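PDB 2OKX: rhamnosidase B, which hydrolyses terminal alpha-L-rhamnose residues from glycosides, probably with inversion of the anomeric centre, as a member of glycoside hydrolase family 78. Local coordinates for residues T766-V769 and A770-G774; L700-V703 and K704-D708. One frame throughout, in Å; residues are numbered along the deposited sequence.

Both interactions are i to i+4 contacts within single helices of the alpha-helical glycosidase domain, and their centres lie about 11 Å apart. Interaction 2 lies within helix 696-715. Interaction 1 follows later in the chain, on helix 764-772, and includes the end of that helix. The two helices touch directly: Leu700 reaches Val769 and Ala770, and Phe701 packs on Val769. Phe701 also touches Cys773. Both contacts are largely buried, though Leu772 and Gly774 in the first and Lys704 and Arg707 in the second are partly exposed. Interaction 1 brings together aliphatic methyls and a cysteine sulfur. Interaction 2 adds a guanidinium laid along a valine.

Interaction 1 of 2, residues T766-V769 and A770-G774; sequences TQVV and AYLCG
Successive i to i+4 backbone bonds run from Ala770 N to Thr766 O, Tyr771 N to Gln767 O, Leu772 N to Val768 O and Cys773 N to Val769 O. The last measures 2.9 Å between Cys773 N and Val769 O. Beside it, the Val769 CG1 methyl meets Cys773 SG at 3.7 Å. CG1 lies anti to the Val769 backbone N (chi1 177°), on the carbonyl side, and this places it near the residue one turn on. Val768 CG1 approaches Leu772 CD1 more loosely, at 4.2 Å. Leu772 CG also lies 3.7 Å from Val768 O. The helix, probably one of those forming the alpha barrel of the six-hairpin glycosidase domain, ends in a Schellman motif: Gly774 has positive phi (72°), and its N makes a weak 3.3 Å bond to Tyr771 O. Tyr771 sets its CB 3.3 Å from Val768 O, but its ring leads away to helices 778-789 and 801-813, where its OH bonds Glu785 of the former. Thr766 OG1 bonds Asp750 and Ser763, while Gln767 NE2 bonds the carbonyls of Tyr748 and Ser763. Leu772 packs on Phe806 of helix 801-813.

Interaction 2 of 2, residues L700-V703 and K704-D708; sequences LFLV and KALRD
The Arg707 guanidinium carries Val703 CG1 over one face, 3.4 Å above the plane and displaced toward the rim. The methyl is nearest NH2, also at 3.4 Å, and lies 3.5 Å from Arg707 CZ. The two side chains run alongside each other and point the same way. Val703 holds CG1 anti to its own N (chi1 173°). Arg707 turns CG away from its carbonyl carbon (chi1 -69°), back along the helix, and the extended chain then carries the guanidinium to the valine one turn earlier. A serine in place of Arg707 has no guanidinium, and would probably leave Val703 CG1 without its flat cover. One position earlier in each segment, Leu702 CD1 meets Leu706 CG at 4.0 Å, the two chains crossing at a slant. These are i to i+4 pairs of an alpha helix in the probably catalytic alpha-barrel domain. Arg707 N bonds Val703 O at 3.1 Å, and Ala705 N bonds Phe701 O at 2.8 Å. Asp708 makes a salt bridge to Arg638 of helix 627-644. That helix also receives Phe701, edge-to-face with Phe632. Leu702 and Val703 pack on Leu732 of helix 723-739, Arg707 touches Ala729 there, and Leu700 lies against helix 764-772.

Interaction 1 of 2, residues T766-V769 and A770-G774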
loop_
_atom_site.group_PDB
_atom_site.type_symbol
_atom_site.label_atom_id
_atom_site.label_comp_id
_atom_site.label_asym_id
_atom_site.label_seq_id
_atom_site.Cartn_x
_atom_site.Cartn_y
_atom_site.Cartn_z
ATOM N N THR A 766 -19.046 -8.766 16.387
ATOM C CA THR A 766 -20.458 -8.646 16.056
ATOM C C THR A 766 -21.241 -7.890 17.120
ATOM O O THR A 766 -22.124 -7.098 16.798
ATOM C CB THR A 766 -21.090 -10.033 15.845
ATOM O OG1 THR A 766 -20.429 -10.686 14.752
ATOM C CG2 THR A 766 -22.578 -9.901 15.526
ATOM N N GLN A 767 -20.911 -8.132 18.384
ATOM C CA GLN A 767 -21.594 -7.467 19.488
ATOM C C GLN A 767 -21.279 -5.970 19.481
ATOM O O GLN A 767 -22.173 -5.137 19.646
ATOM C CB GLN A 767 -21.164 -8.073 20.827
ATOM C CG GLN A 767 -21.154 -9.596 20.874
ATOM C CD GLN A 767 -22.381 -10.222 20.233
ATOM O OE1 GLN A 767 -23.514 -9.821 20.505
ATOM N NE2 GLN A 767 -22.157 -11.222 19.382
ATOM N N VAL A 768 -20.003 -5.634 19.295
ATOM C CA VAL A 768 -19.587 -4.237 19.262
ATOM C C VAL A 768 -20.315 -3.497 18.143
ATOM O O VAL A 768 -20.808 -2.388 18.339
ATOM C CB VAL A 768 -18.056 -4.107 19.042
ATOM C CG1 VAL A 768 -17.685 -2.653 18.784
ATOM C CG2 VAL A 768 -17.311 -4.621 20.262
ATOM N N VAL A 769 -20.383 -4.116 16.969
ATOM C CA VAL A 769 -21.053 -3.494 15.834
ATOM C C VAL A 769 -22.544 -3.296 16.101
ATOM O O VAL A 769 -23.117 -2.278 15.718
ATOM C CB VAL A 769 -20.872 -4.332 14.543
ATOM C CG1 VAL A 769 -21.644 -3.701 13.398
ATOM C CG2 VAL A 769 -19.392 -4.422 14.186
ATOM N N ALA A 770 -23.172 -4.267 16.754
ATOM C CA ALA A 770 -24.594 -4.163 17.065
ATOM C C ALA A 770 -24.817 -2.965 17.990
ATOM O O ALA A 770 -25.803 -2.235 17.863
ATOM C CB ALA A 770 -25.080 -5.444 17.734
ATOM N N TYR A 771 -23.883 -2.767 18.912
ATOM C CA TYR A 771 -23.957 -1.665 19.862
ATOM C C TYR A 771 -23.811 -0.312 19.165
ATOM O O TYR A 771 -24.600 0.604 19.400
ATOM C CB TYR A 771 -22.854 -1.819 20.910
ATOM C CG TYR A 771 -22.936 -0.828 22.049
ATOM C CD1 TYR A 771 -23.891 -0.972 23.058
ATOM C CD2 TYR A 771 -22.057 0.248 22.124
ATOM C CE1 TYR A 771 -23.965 -0.064 24.115
ATOM C CE2 TYR A 771 -22.122 1.160 23.172
ATOM C CZ TYR A 771 -23.078 0.999 24.164
ATOM O OH TYR A 771 -23.143 1.904 25.197
ATOM N N LEU A 772 -22.801 -0.194 18.306
ATOM C CA LEU A 772 -22.542 1.048 17.581
ATOM C C LEU A 772 -23.613 1.417 16.570
ATOM O O LEU A 772 -23.872 2.596 16.338
ATOM C CB LEU A 772 -21.203 0.972 16.843
ATOM C CG LEU A 772 -19.914 1.099 17.650
ATOM C CD1 LEU A 772 -18.721 0.878 16.731
ATOM C CD2 LEU A 772 -19.846 2.474 18.285
ATOM N N CYS A 773 -24.224 0.414 15.950
ATOM C CA CYS A 773 -25.246 0.672 14.949
ATOM C C CYS A 773 -26.617 0.984 15.543
ATOM O O CYS A 773 -27.545 1.334 14.821
ATOM C CB CYS A 773 -25.334 -0.516 13.986
ATOM S SG CYS A 773 -23.841 -0.708 12.969
ATOM N N GLY A 774 -26.732 0.865 16.861
ATOM C CA GLY A 774 -27.994 1.157 17.521
ATOM C C GLY A 774 -29.069 0.116 17.280
ATOM O O GLY A 774 -30.261 0.407 17.386
#

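Interaction 2 of 2, residues L700-V703 and K704-D708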
loop_
_atom_site.group_PDB
_atom_site.type_symbol
_atom_site.label_atom_id
_atom_site.label_comp_id
_atom_site.label_asym_id
_atom_site.label_seq_id
_atom_site.Cartn_x
_atom_site.Cartn_y
_atom_site.Cartn_z
ATOM N N LEU A 700 -25.755 -5.311 10.137
ATOM C CA LEU A 700 -25.844 -4.236 11.119
ATOM C C LEU A 700 -25.341 -2.912 10.545
ATOM O O LEU A 700 -25.963 -1.868 10.736
ATOM C CB LEU A 700 -25.038 -4.606 12.364
ATOM C CG LEU A 700 -25.537 -5.815 13.164
ATOM C CD1 LEU A 700 -24.475 -6.250 14.158
ATOM C CD2 LEU A 700 -26.842 -5.459 13.879
ATOM N N PHE A 701 -24.213 -2.952 9.837
ATOM C CA PHE A 701 -23.663 -1.737 9.252
ATOM C C PHE A 701 -24.541 -1.192 8.129
ATOM O O PHE A 701 -24.531 0.007 7.855
ATOM C CB PHE A 701 -22.233 -1.982 8.752
ATOM C CG PHE A 701 -21.177 -1.782 9.810
ATOM C CD1 PHE A 701 -20.173 -2.727 10.004
ATOM C CD2 PHE A 701 -21.178 -0.638 10.606
ATOM C CE1 PHE A 701 -19.187 -2.541 10.971
ATOM C CE2 PHE A 701 -20.194 -0.440 11.577
ATOM C CZ PHE A 701 -19.196 -1.396 11.760
ATOM N N LEU A 702 -25.306 -2.060 7.476
ATOM C CA LEU A 702 -26.188 -1.594 6.411
ATOM C C LEU A 702 -27.279 -0.726 7.035
ATOM O O LEU A 702 -27.677 0.295 6.474
ATOM C CB LEU A 702 -26.822 -2.775 5.670
ATOM C CG LEU A 702 -27.837 -2.418 4.573
ATOM C CD1 LEU A 702 -27.267 -1.367 3.633
ATOM C CD2 LEU A 702 -28.205 -3.676 3.800
ATOM N N VAL A 703 -27.754 -1.134 8.206
ATOM C CA VAL A 703 -28.780 -0.371 8.905
ATOM C C VAL A 703 -28.251 1.035 9.167
ATOM O O VAL A 703 -28.877 2.026 8.786
ATOM C CB VAL A 703 -29.143 -1.024 10.257
ATOM C CG1 VAL A 703 -30.087 -0.117 11.042
ATOM C CG2 VAL A 703 -29.791 -2.383 10.019
ATOM N N LYS A 704 -27.083 1.114 9.799
ATOM C CA LYS A 704 -26.482 2.406 10.115
ATOM C C LYS A 704 -26.167 3.219 8.865
ATOM O O LYS A 704 -26.306 4.440 8.866
ATOM C CB LYS A 704 -25.207 2.224 10.945
ATOM C CG LYS A 704 -24.621 3.545 11.429
ATOM C CD LYS A 704 -23.305 3.356 12.154
ATOM C CE LYS A 704 -22.613 4.696 12.379
ATOM N NZ LYS A 704 -21.230 4.518 12.903
ATOM N N ALA A 705 -25.738 2.544 7.801
ATOM C CA ALA A 705 -25.416 3.224 6.551
ATOM C C ALA A 705 -26.679 3.861 5.974
ATOM O O ALA A 705 -26.656 4.992 5.493
ATOM C CB ALA A 705 -24.824 2.239 5.553
ATOM N N LEU A 706 -27.781 3.122 6.025
ATOM C CA LEU A 706 -29.060 3.614 5.521
ATOM C C LEU A 706 -29.479 4.868 6.279
ATOM O O LEU A 706 -30.021 5.808 5.697
ATOM C CB LEU A 706 -30.131 2.535 5.679
ATOM C CG LEU A 706 -29.984 1.332 4.746
ATOM C CD1 LEU A 706 -30.803 0.163 5.268
ATOM C CD2 LEU A 706 -30.415 1.737 3.344
ATOM N N ARG A 707 -29.227 4.875 7.582
ATOM C CA ARG A 707 -29.575 6.019 8.416
ATOM C C ARG A 707 -28.585 7.167 8.236
ATOM O O ARG A 707 -28.985 8.323 8.085
ATOM C CB ARG A 707 -29.645 5.585 9.881
ATOM C CG ARG A 707 -30.826 4.672 10.158
ATOM C CD ARG A 707 -30.728 3.981 11.500
ATOM N NE ARG A 707 -31.940 3.215 11.785
ATOM C CZ ARG A 707 -32.042 2.302 12.745
ATOM N NH1 ARG A 707 -33.189 1.663 12.929
ATOM N NH2 ARG A 707 -30.997 2.019 13.513
ATOM N N ASP A 708 -27.293 6.849 8.239
ATOM C CA ASP A 708 -26.264 7.870 8.059
ATOM C C ASP A 708 -26.465 8.622 6.743
ATOM O O ASP A 708 -26.121 9.799 6.634
ATOM C CB ASP A 708 -24.869 7.232 8.068
ATOM C CG ASP A 708 -24.425 6.804 9.454
ATOM O OD1 ASP A 708 -23.430 6.055 9.553
ATOM O OD2 ASP A 708 -25.061 7.218 10.446
#